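Local structure of UPSTREAM OF FLC-like protein (DUF966) (Arabidopsis thaliana, 6RSN) at residues Pro7-Leu12 with Pro21-Val26; Tyr11-Gly16 with Val87-Gln92; Leu34-Val39 with Tyr70-Glu75; Ser58-Tyr63 with Pro80-Glu85. The protein polymerises through its DIX-like domain, the part described here, into filaments that help SOSEKI proteins read polarity cues and orient plant cell division. The protein carries 1 engineered substitution. All coordinates share one frame; numbering follows the deposited sequence.

In the fold
Strand 5-13 comes first and enters two contacts. Interaction 1 closes the shortest loop, turning the chain back into the hairpin 5-13/22-27; interaction 2 closes the longest, bringing the last strand, 86-92, alongside strand 5-13. Everything in interactions 3 and 4 falls within that long loop. Interaction 3 joins the start of helix 36-47 to the loop that follows strand 66-71, and interaction 4 joins strand 55-63 to the loop before strand 86-92; their segments alternate along the chain, so these two cross. Leu88 of interaction 2 packs on two residues of interaction 3, linking the central strand to the helix at Val39 and to the loop after strand 66-71 at Leu72.

Interaction 1 of 4, residues Pro7-Leu12 with Pro21-Val26; sequences PVVYYL and PHFIEV
The Tyr10 side chain starts with CG wedged between the backbone N and the carbonyl carbon (chi1 66°), while His22 sets its CG beside its own backbone N, and the two meet on the sheet face shared with Val8 and Ile24. CB of His22 then sits over one face of the phenol, 3.6 Å from the centroid of the Tyr10 ring, a CH-pi contact. The imidazole lies nearly parallel to the phenol, with planes at 13°, but is displaced within its own plane, so that little of it stands over the phenol and it is His22 CB that covers the face. Ile24 CG2 reaches the phenol edge at Tyr10 CE1, 4.0 Å away. Beyond the contact, Tyr10 OH is hydrogen-bonded to Arg47 of helix 36-47. Replacing Tyr10 with an alanine would probably leave CB of His22 without its aromatic seat and Arg47 without its hydroxyl partner. Next along this face, Val8 CG2 meets Val26 CG2 at 3.6 Å.

The other face repeats the CH-pi theme: Pro21 CB stands above the centre of the Tyr11 ring, 11° off the normal and 3.6 Å from the centroid. Here too Pro7 CB approaches Phe23 CE2 at 3.5 Å, and Val9 CG2 comes to the edge of the same Phe23 ring. Four backbone bonds fix the register, two joining Val8 with Ile24 and two joining Tyr10 with His22; Val8 N lies 2.8 Å from Ile24 O. These pairs identify an antiparallel beta hairpin, the opening element of the ubiquitin-like fold of this DIX-like domain.

Interaction 2 of 4, residues Tyr11-Gly16 with Val87-Gln92; sequences YLSRNG and VLKGSQ. With SO4 (sulfate ion), chain B.
Tyr11 and Val87 meet on the face that also carries Lys89: CG1 of Val87 comes to the edge of the phenol, 3.8 Å from Tyr11 CE1. Between the backbones the fit is close and regular. Tyr11 gives its N-H to Leu88 O and accepts one in return, Gly90 N lying 2.8 Å from Tyr11 O, after which Ser13 repeats the pattern with Gly90 O and Gln92 N. The donor Gln92 N lies almost straight out from the carbonyl of Ser13, with a C=O...N angle of 175°. Both strands run the same way, 20° apart, and Tyr11 and Ser13, alternate residues of the first, each bond to two residues of the second; this is the parallel pairing of first and last strands at the centre of the ubiquitin-like sheet. On the opposite face Leu12 CD2 lies 4.0 Å from Gly90 O, where the missing side chain of Gly90 matters, since a beta carbon there would come tightly against Leu12 CD2.

Packing is looser on the face of Tyr11, Ser13 and Lys89, where extended Lys89 brings CE alongside Ser13 CB at 3.9 Å. The contact thins at Arg14. Past the end of strand 5-13, Gln92, the last residue of its own strand, extends its side chain so that OE1 stands 3.4 Å from Arg14 CB, and a water donates to both Arg14 O and Gln92 O, bridging the backbones where direct pairing has stopped. Arg14, exposed and poorly ordered, presents a guanidinium edge to a sulfate, probably from the crystallisation liquor: Arg14 NH2 donates to sulfate O4 at 3.1 Å and more weakly to O1, while Arg47 holds the same anion.

Interaction 3 of 4, residues Leu34-Val39 with Tyr70-Glu75; sequences LYLKDV and YALSDE. Engineered in segment 70-75: Ala71 (natural residue Asp).
Where helix 36-47 begins, the N-H of Lys37 is turned only partly toward the carbonyl of Asp74, and the bond from Lys37 N to Asp74 O is weak, 3.0 Å long and bent to 127°. Leu36 carries most of the side-chain contact. With CG anti to the backbone N (chi1 174°), it extends CD2 over the peptide of Ser73, 3.5 Å from Ser73 O, and on to CB of Leu72 at 3.8 Å. The same methyl passes OD1 of Asp74, also at 3.8 Å, so one branch spans three successive residues of the 70-75 segment. Tyr35 adds a looser touch: its ring edge, at CD2, faces Glu75 O from 3.8 Å. The phenol also packs edge-to-face with Phe77.

Tyr35 occupies the N-cap position, and its own backbone N is bonded to Asp38 OD2 at 3.0 Å, approached on the anti side and 32° out of the carboxylate plane. The other oxygen, OD1, is held by Ser29, which fixes the rotation of the carboxylate. The first turn of the helix thus meets the loop leaving strand 66-71 at the surface, as the helix lies across the sheet in a ubiquitin-like fold.

Interaction 4 of 4, residues Ser58-Tyr63 with Pro80-Glu85; sequences SSKRTY and PVHGQE
The loop between strands 77-78 and 86-92 folds against strand 55-63 at the surface of the ubiquitin-like domain, and Val81 is its anchor. Val81 faces the strand and rests on the backbone of Lys60: its CB lies 3.8 Å from Lys60 O. CG1 occupies the position between its own backbone N and carbonyl carbon (chi1 82°), from which it meets Lys60 CD at 4.2 Å, while CG2 reaches along the strand to Thr62 CG2 at 4.4 Å. The second methyl also lies over the centre of the His82 imidazole, though His82 is poorly ordered and its ring position less certain; the imidazole also meets Phe67 of strand 66-71, planes nearly perpendicular.

Lys60 runs out fully extended beside this group, all its torsions near 180°, and brings NZ to 4.3 Å from His82 CE1, obliquely to the ring. It also makes a cation-pi contact with Phe67. The loop itself turns sharply at Gly83, the centre of an inverse gamma turn and likewise poorly ordered. With NZ of Lys60 5.8 Å from Glu85 OE2, the opposite charges are near but not paired, so their attraction is probably modest; van der Waals contact of Val81 with the Lys60 carbonyl and its aliphatic chain is the main direct link between loop and strand.

Interaction 1 of 4, residues Pro7-Leu12 with Pro21-Val26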
# COMPACT_ATOMS: atom_id res chain seq x y z
N PRO A 7 6.65 8.88 -1.15
CA PRO A 7 5.24 9.15 -0.86
C PRO A 7 4.35 7.95 -1.18
O PRO A 7 4.48 7.37 -2.24
CB PRO A 7 4.95 10.32 -1.82
CG PRO A 7 5.95 10.14 -3.02
CD PRO A 7 7.17 9.50 -2.40
N VAL A 8 3.45 7.58 -0.27
CA VAL A 8 2.52 6.48 -0.53
C VAL A 8 1.11 6.95 -0.24
O VAL A 8 0.85 7.48 0.84
CB VAL A 8 2.89 5.24 0.29
CG1 VAL A 8 1.89 4.10 0.07
CG2 VAL A 8 4.31 4.76 -0.03
N VAL A 9 0.17 6.71 -1.17
CA VAL A 9 -1.25 6.96 -0.91
C VAL A 9 -1.90 5.59 -0.73
O VAL A 9 -1.62 4.70 -1.52
CB VAL A 9 -1.94 7.76 -2.04
CG1 VAL A 9 -3.47 7.76 -1.94
CG2 VAL A 9 -1.45 9.22 -2.08
N TYR A 10 -2.75 5.45 0.30
CA TYR A 10 -3.48 4.18 0.41
C TYR A 10 -4.96 4.41 0.69
O TYR A 10 -5.38 5.34 1.41
CB TYR A 10 -2.84 3.22 1.44
CG TYR A 10 -2.90 3.65 2.89
CD1 TYR A 10 -1.90 4.44 3.44
CD2 TYR A 10 -3.98 3.33 3.70
CE1 TYR A 10 -1.94 4.84 4.78
CE2 TYR A 10 -4.04 3.71 5.04
CZ TYR A 10 -3.03 4.51 5.57
OH TYR A 10 -3.11 4.90 6.88
N TYR A 11 -5.81 3.52 0.14
CA TYR A 11 -7.25 3.51 0.34
C TYR A 11 -7.61 2.32 1.21
O TYR A 11 -7.03 1.23 1.04
CB TYR A 11 -7.96 3.26 -1.00
CG TYR A 11 -7.86 4.42 -1.95
CD1 TYR A 11 -6.73 4.56 -2.74
CD2 TYR A 11 -8.89 5.35 -2.03
CE1 TYR A 11 -6.67 5.62 -3.64
CE2 TYR A 11 -8.82 6.44 -2.92
CZ TYR A 11 -7.69 6.55 -3.71
OH TYR A 11 -7.52 7.58 -4.60
N LEU A 12 -8.38 2.54 2.28
CA LEU A 12 -8.84 1.36 3.02
C LEU A 12 -10.27 1.07 2.60
O LEU A 12 -11.08 1.99 2.47
CB LEU A 12 -8.88 1.64 4.53
CG LEU A 12 -7.51 1.95 5.10
CD1 LEU A 12 -7.65 2.17 6.63
CD2 LEU A 12 -6.54 0.78 4.80
N PRO A 21 -8.67 8.42 0.87
CA PRO A 21 -7.37 7.84 1.04
C PRO A 21 -6.55 8.64 2.04
O PRO A 21 -6.97 9.69 2.50
CB PRO A 21 -6.75 7.89 -0.36
CG PRO A 21 -7.38 9.14 -0.96
CD PRO A 21 -8.81 9.11 -0.44
N HIS A 22 -5.46 7.98 2.42
CA HIS A 22 -4.47 8.51 3.32
C HIS A 22 -3.18 8.72 2.56
O HIS A 22 -2.88 7.97 1.63
CB HIS A 22 -4.22 7.49 4.45
CG HIS A 22 -5.27 7.56 5.50
ND1 HIS A 22 -6.49 6.90 5.38
CD2 HIS A 22 -5.32 8.26 6.65
CE1 HIS A 22 -7.23 7.17 6.45
NE2 HIS A 22 -6.56 8.01 7.22
N PHE A 23 -2.39 9.73 2.98
CA PHE A 23 -1.05 9.94 2.47
C PHE A 23 -0.03 9.77 3.58
O PHE A 23 -0.22 10.39 4.63
CB PHE A 23 -0.89 11.39 1.95
CG PHE A 23 0.54 11.69 1.53
CD1 PHE A 23 1.49 12.16 2.44
CD2 PHE A 23 0.97 11.44 0.24
CE1 PHE A 23 2.80 12.45 2.04
CE2 PHE A 23 2.27 11.74 -0.17
CZ PHE A 23 3.20 12.24 0.73
N ILE A 24 1.01 8.95 3.35
CA ILE A 24 2.11 8.83 4.30
C ILE A 24 3.44 8.91 3.55
O ILE A 24 3.47 8.61 2.36
CB ILE A 24 2.03 7.51 5.10
CG1 ILE A 24 1.97 6.27 4.19
CG2 ILE A 24 0.82 7.52 6.04
CD1 ILE A 24 2.12 4.91 4.93
N GLU A 25 4.52 9.20 4.29
CA GLU A 25 5.85 9.08 3.73
C GLU A 25 6.51 7.82 4.28
O GLU A 25 6.41 7.56 5.48
CB GLU A 25 6.63 10.35 4.08
CG GLU A 25 6.04 11.54 3.34
CD GLU A 25 6.89 12.77 3.49
OE1 GLU A 25 7.43 12.95 4.59
OE2 GLU A 25 7.02 13.50 2.49
N VAL A 26 7.09 7.00 3.39
CA VAL A 26 7.64 5.71 3.79
C VAL A 26 9.17 5.69 3.64
O VAL A 26 9.67 5.82 2.53
CB VAL A 26 6.98 4.57 3.02
CG1 VAL A 26 7.66 3.24 3.35
CG2 VAL A 26 5.49 4.53 3.37

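Interaction 2 of 4, residues Tyr11-Gly16 with Val87-Gln92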
# COMPACT_ATOMS: atom_id res chain seq x y z
N TYR A 11 -5.81 3.52 0.14
CA TYR A 11 -7.25 3.51 0.34
C TYR A 11 -7.61 2.32 1.21
O TYR A 11 -7.03 1.23 1.04
CB TYR A 11 -7.96 3.26 -1.00
CG TYR A 11 -7.86 4.42 -1.95
CD1 TYR A 11 -6.73 4.56 -2.74
CD2 TYR A 11 -8.89 5.35 -2.03
CE1 TYR A 11 -6.67 5.62 -3.64
CE2 TYR A 11 -8.82 6.44 -2.92
CZ TYR A 11 -7.69 6.55 -3.71
OH TYR A 11 -7.52 7.58 -4.60
N LEU A 12 -8.38 2.54 2.28
CA LEU A 12 -8.84 1.36 3.02
C LEU A 12 -10.27 1.07 2.60
O LEU A 12 -11.08 1.99 2.47
CB LEU A 12 -8.88 1.64 4.53
CG LEU A 12 -7.51 1.95 5.10
CD1 LEU A 12 -7.65 2.17 6.63
CD2 LEU A 12 -6.54 0.78 4.80
N SER A 13 -10.57 -0.22 2.44
CA SER A 13 -11.88 -0.60 1.93
C SER A 13 -12.48 -1.50 2.98
O SER A 13 -11.87 -2.51 3.32
CB SER A 13 -11.69 -1.35 0.60
OG SER A 13 -12.95 -1.86 0.17
N ARG A 14 -13.65 -1.13 3.51
CA ARG A 14 -14.28 -2.00 4.49
C ARG A 14 -15.50 -2.66 3.85
O ARG A 14 -15.42 -3.76 3.30
CB ARG A 14 -14.54 -1.19 5.75
CG ARG A 14 -13.28 -0.66 6.41
CD ARG A 14 -13.78 0.19 7.57
NE ARG A 14 -12.78 0.71 8.49
CZ ARG A 14 -12.00 1.78 8.28
NH1 ARG A 14 -12.06 2.45 7.14
NH2 ARG A 14 -11.15 2.17 9.22
N ASN A 15 -16.62 -1.93 3.89
CA ASN A 15 -17.84 -2.31 3.19
C ASN A 15 -17.69 -1.96 1.71
O ASN A 15 -18.32 -2.57 0.84
CB ASN A 15 -19.05 -1.60 3.80
CG ASN A 15 -19.03 -1.70 5.30
OD1 ASN A 15 -19.12 -2.79 5.85
ND2 ASN A 15 -18.89 -0.57 5.99
N GLY A 16 -16.85 -0.96 1.44
CA GLY A 16 -16.66 -0.44 0.10
C GLY A 16 -16.12 0.99 0.15
O GLY A 16 -16.69 1.88 -0.47
N VAL A 87 0.29 3.79 -5.08
CA VAL A 87 -1.11 3.82 -4.63
C VAL A 87 -1.46 2.40 -4.25
O VAL A 87 -1.36 1.50 -5.09
CB VAL A 87 -2.11 4.31 -5.71
CG1 VAL A 87 -3.53 4.22 -5.20
CG2 VAL A 87 -1.83 5.73 -6.22
N LEU A 88 -1.89 2.24 -2.99
CA LEU A 88 -2.22 0.91 -2.50
C LEU A 88 -3.68 0.92 -2.08
O LEU A 88 -4.28 1.96 -1.80
CB LEU A 88 -1.40 0.64 -1.23
CG LEU A 88 0.13 0.77 -1.33
CD1 LEU A 88 0.79 0.37 -0.03
CD2 LEU A 88 0.76 0.01 -2.48
N LYS A 89 -4.19 -0.31 -1.87
CA LYS A 89 -5.51 -0.51 -1.29
C LYS A 89 -5.33 -1.59 -0.23
O LYS A 89 -4.71 -2.60 -0.44
CB LYS A 89 -6.54 -0.92 -2.33
CG LYS A 89 -7.96 -1.17 -1.81
CD LYS A 89 -8.71 -1.78 -2.98
CE LYS A 89 -10.20 -1.67 -2.95
NZ LYS A 89 -10.75 -2.77 -3.79
N GLY A 90 -5.78 -1.28 1.00
CA GLY A 90 -5.94 -2.33 2.01
C GLY A 90 -7.40 -2.73 2.09
O GLY A 90 -8.25 -1.89 2.40
N SER A 91 -7.64 -4.03 1.88
CA SER A 91 -9.02 -4.53 1.84
C SER A 91 -9.25 -5.22 3.17
O SER A 91 -8.48 -6.10 3.53
CB SER A 91 -9.13 -5.51 0.70
OG SER A 91 -9.05 -4.82 -0.55
N GLN A 92 -10.30 -4.83 3.90
CA GLN A 92 -10.48 -5.41 5.24
C GLN A 92 -10.64 -6.92 5.16
O GLN A 92 -11.51 -7.40 4.41
CB GLN A 92 -11.76 -4.83 5.87
CG GLN A 92 -12.04 -5.34 7.27
CD GLN A 92 -13.38 -4.78 7.74
OE1 GLN A 92 -14.23 -4.36 6.96
NE2 GLN A 92 -13.66 -4.92 9.01
S SO4 B . -8.97 4.84 9.61
O1 SO4 B . -9.08 3.71 10.50
O2 SO4 B . -8.52 5.99 10.33
O3 SO4 B . -8.02 4.53 8.57
O4 SO4 B . -10.26 5.11 9.03
O HOH W 1 -13.65 -5.74 2.87

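Interaction 3 of 4, residues Leu34-Val39 with Tyr70-Glu75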
# COMPACT_ATOMS: atom_id res chain seq x y z
N LEU A 34 10.60 0.02 -3.36
CA LEU A 34 9.78 -0.10 -2.16
C LEU A 34 9.23 -1.52 -2.06
O LEU A 34 8.82 -2.07 -3.09
CB LEU A 34 8.64 0.87 -2.39
CG LEU A 34 7.54 0.84 -1.31
CD1 LEU A 34 8.02 1.38 0.02
CD2 LEU A 34 6.34 1.57 -1.84
N TYR A 35 9.26 -2.10 -0.85
CA TYR A 35 8.66 -3.41 -0.60
C TYR A 35 7.47 -3.24 0.34
O TYR A 35 7.43 -2.30 1.14
CB TYR A 35 9.67 -4.35 0.05
CG TYR A 35 10.80 -4.70 -0.91
CD1 TYR A 35 11.78 -3.79 -1.23
CD2 TYR A 35 10.81 -5.93 -1.56
CE1 TYR A 35 12.79 -4.10 -2.14
CE2 TYR A 35 11.83 -6.26 -2.43
CZ TYR A 35 12.81 -5.35 -2.74
OH TYR A 35 13.76 -5.78 -3.63
N LEU A 36 6.56 -4.21 0.25
CA LEU A 36 5.37 -4.05 1.09
C LEU A 36 5.78 -3.96 2.57
O LEU A 36 5.19 -3.19 3.35
CB LEU A 36 4.33 -5.16 0.83
CG LEU A 36 3.15 -5.11 1.81
CD1 LEU A 36 2.27 -3.84 1.58
CD2 LEU A 36 2.18 -6.30 1.63
N LYS A 37 6.81 -4.73 2.94
CA LYS A 37 7.27 -4.71 4.32
C LYS A 37 7.69 -3.29 4.72
O LYS A 37 7.52 -2.94 5.88
CB LYS A 37 8.41 -5.72 4.55
CG LYS A 37 9.65 -5.44 3.74
CD LYS A 37 10.79 -6.47 3.93
CE LYS A 37 12.13 -5.81 3.68
NZ LYS A 37 12.52 -5.78 2.25
N ASP A 38 8.23 -2.45 3.81
CA ASP A 38 8.61 -1.07 4.16
C ASP A 38 7.38 -0.25 4.57
O ASP A 38 7.41 0.50 5.56
CB ASP A 38 9.33 -0.37 3.01
CG ASP A 38 10.62 -1.08 2.63
OD1 ASP A 38 11.33 -1.48 3.54
OD2 ASP A 38 10.91 -1.23 1.44
N VAL A 39 6.28 -0.39 3.78
CA VAL A 39 4.98 0.26 4.01
C VAL A 39 4.39 -0.23 5.32
O VAL A 39 3.99 0.59 6.17
CB VAL A 39 4.00 0.01 2.86
CG1 VAL A 39 2.63 0.64 3.20
CG2 VAL A 39 4.61 0.50 1.54
N TYR A 70 -3.21 -5.21 -7.71
CA TYR A 70 -2.37 -6.38 -7.76
C TYR A 70 -2.03 -6.81 -6.34
O TYR A 70 -1.46 -6.06 -5.59
CB TYR A 70 -1.05 -5.96 -8.43
CG TYR A 70 -0.29 -7.13 -8.96
CD1 TYR A 70 0.61 -7.83 -8.17
CD2 TYR A 70 -0.46 -7.51 -10.28
CE1 TYR A 70 1.34 -8.90 -8.68
CE2 TYR A 70 0.27 -8.56 -10.83
CZ TYR A 70 1.15 -9.27 -10.01
OH TYR A 70 1.83 -10.30 -10.58
N ALA A 71 -2.40 -8.04 -5.93
CA ALA A 71 -2.24 -8.53 -4.58
C ALA A 71 -0.76 -8.64 -4.23
O ALA A 71 0.08 -9.11 -5.05
CB ALA A 71 -2.90 -9.91 -4.55
N LEU A 72 -0.42 -8.14 -3.05
CA LEU A 72 0.94 -8.18 -2.51
C LEU A 72 1.11 -9.06 -1.25
O LEU A 72 0.25 -9.07 -0.40
CB LEU A 72 1.28 -6.75 -2.07
CG LEU A 72 1.20 -5.64 -3.13
CD1 LEU A 72 1.22 -4.26 -2.47
CD2 LEU A 72 2.39 -5.73 -4.10
N SER A 73 2.26 -9.75 -1.13
CA SER A 73 2.79 -10.35 0.11
C SER A 73 3.80 -9.41 0.72
O SER A 73 4.31 -8.57 -0.01
CB SER A 73 3.51 -11.63 -0.16
OG SER A 73 2.62 -12.50 -0.84
N ASP A 74 4.08 -9.60 2.04
CA ASP A 74 5.01 -8.77 2.80
C ASP A 74 6.36 -8.68 2.10
O ASP A 74 7.01 -7.63 2.02
CB ASP A 74 5.09 -9.21 4.28
CG ASP A 74 3.89 -8.78 5.13
OD1 ASP A 74 2.76 -8.70 4.58
OD2 ASP A 74 4.06 -8.55 6.36
N GLU A 75 6.78 -9.80 1.52
CA GLU A 75 8.10 -9.83 0.92
C GLU A 75 8.12 -9.29 -0.52
O GLU A 75 9.20 -9.30 -1.15
CB GLU A 75 8.75 -11.23 1.12
CG GLU A 75 8.00 -12.40 0.49
CD GLU A 75 6.76 -13.00 1.17
OE1 GLU A 75 6.36 -12.54 2.28
OE2 GLU A 75 6.18 -13.96 0.57

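Interaction 4 of 4, residues Ser58-Tyr63 with Pro80-Glu85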
# COMPACT_ATOMS: atom_id res chain seq x y z
N SER A 58 -2.85 -4.46 -1.72
CA SER A 58 -2.70 -4.54 -3.17
C SER A 58 -2.03 -3.24 -3.61
O SER A 58 -2.01 -2.24 -2.87
CB SER A 58 -4.05 -4.71 -3.85
OG SER A 58 -4.67 -5.98 -3.53
N SER A 59 -1.44 -3.25 -4.81
CA SER A 59 -0.97 -1.99 -5.37
C SER A 59 -1.63 -1.80 -6.73
O SER A 59 -1.94 -2.75 -7.45
CB SER A 59 0.55 -1.95 -5.47
OG SER A 59 0.99 -2.95 -6.40
N LYS A 60 -1.91 -0.53 -7.04
CA LYS A 60 -2.52 -0.24 -8.34
C LYS A 60 -1.48 -0.43 -9.45
O LYS A 60 -0.33 0.03 -9.42
CB LYS A 60 -3.00 1.22 -8.26
CG LYS A 60 -3.93 1.66 -9.38
CD LYS A 60 -4.17 3.16 -9.23
CE LYS A 60 -5.25 3.63 -10.17
NZ LYS A 60 -5.29 5.11 -10.28
N ARG A 61 -1.92 -1.09 -10.53
CA ARG A 61 -1.01 -1.40 -11.62
C ARG A 61 -1.75 -1.29 -12.96
O ARG A 61 -2.92 -1.61 -13.03
CB ARG A 61 -0.54 -2.83 -11.36
CG ARG A 61 0.15 -3.48 -12.55
CD ARG A 61 1.63 -3.21 -12.29
NE ARG A 61 2.03 -3.93 -11.07
CZ ARG A 61 2.55 -5.16 -11.07
NH1 ARG A 61 2.76 -5.78 -12.21
NH2 ARG A 61 2.92 -5.73 -9.93
N THR A 62 -1.10 -0.87 -14.06
CA THR A 62 -1.80 -0.78 -15.36
C THR A 62 -2.28 -2.16 -15.83
O THR A 62 -1.59 -3.17 -15.62
CB THR A 62 -1.00 -0.03 -16.43
OG1 THR A 62 0.03 -0.92 -16.83
CG2 THR A 62 -0.40 1.26 -15.93
N TYR A 63 -3.46 -2.18 -16.48
CA TYR A 63 -4.07 -3.41 -16.97
C TYR A 63 -5.09 -3.05 -18.05
O TYR A 63 -6.06 -2.34 -17.75
CB TYR A 63 -4.73 -4.14 -15.78
CG TYR A 63 -5.57 -5.34 -16.14
CD1 TYR A 63 -4.99 -6.52 -16.58
CD2 TYR A 63 -6.96 -5.28 -16.06
CE1 TYR A 63 -5.75 -7.62 -16.95
CE2 TYR A 63 -7.73 -6.38 -16.41
CZ TYR A 63 -7.13 -7.55 -16.83
OH TYR A 63 -7.91 -8.61 -17.14
N PRO A 80 5.54 1.29 -8.97
CA PRO A 80 4.78 2.54 -9.01
C PRO A 80 3.81 2.60 -10.19
O PRO A 80 3.95 1.86 -11.16
CB PRO A 80 5.89 3.58 -9.26
CG PRO A 80 6.88 2.82 -10.10
CD PRO A 80 6.91 1.45 -9.46
N VAL A 81 2.85 3.53 -10.08
CA VAL A 81 1.91 3.83 -11.15
C VAL A 81 2.06 5.32 -11.50
O VAL A 81 2.11 6.17 -10.60
CB VAL A 81 0.47 3.44 -10.76
CG1 VAL A 81 -0.24 4.49 -9.90
CG2 VAL A 81 -0.38 3.04 -11.95
N HIS A 82 2.15 5.62 -12.80
CA HIS A 82 2.45 6.95 -13.30
C HIS A 82 3.81 7.41 -12.76
O HIS A 82 4.78 6.66 -12.77
CB HIS A 82 1.34 7.97 -12.98
CG HIS A 82 -0.06 7.47 -13.15
ND1 HIS A 82 -1.00 7.56 -12.14
CD2 HIS A 82 -0.68 6.87 -14.19
CE1 HIS A 82 -2.14 7.04 -12.55
NE2 HIS A 82 -1.97 6.61 -13.81
N GLY A 83 3.84 8.64 -12.23
CA GLY A 83 5.10 9.33 -12.01
C GLY A 83 5.66 9.14 -10.61
O GLY A 83 5.54 10.04 -9.77
N GLN A 84 6.31 7.98 -10.40
CA GLN A 84 6.85 7.53 -9.12
C GLN A 84 5.75 7.53 -8.05
O GLN A 84 6.05 7.70 -6.87
CB GLN A 84 8.04 8.37 -8.66
CG GLN A 84 9.35 7.58 -8.61
CD GLN A 84 9.41 6.61 -7.45
OE1 GLN A 84 9.27 6.97 -6.29
NE2 GLN A 84 9.65 5.34 -7.78
N GLU A 85 4.51 7.35 -8.51
CA GLU A 85 3.32 7.39 -7.67
C GLU A 85 2.97 5.98 -7.21
O GLU A 85 2.81 5.08 -8.06
CB GLU A 85 2.15 7.91 -8.50
CG GLU A 85 1.19 8.76 -7.70
CD GLU A 85 0.05 9.22 -8.59
OE1 GLU A 85 0.27 10.19 -9.33
OE2 GLU A 85 -1.05 8.60 -8.55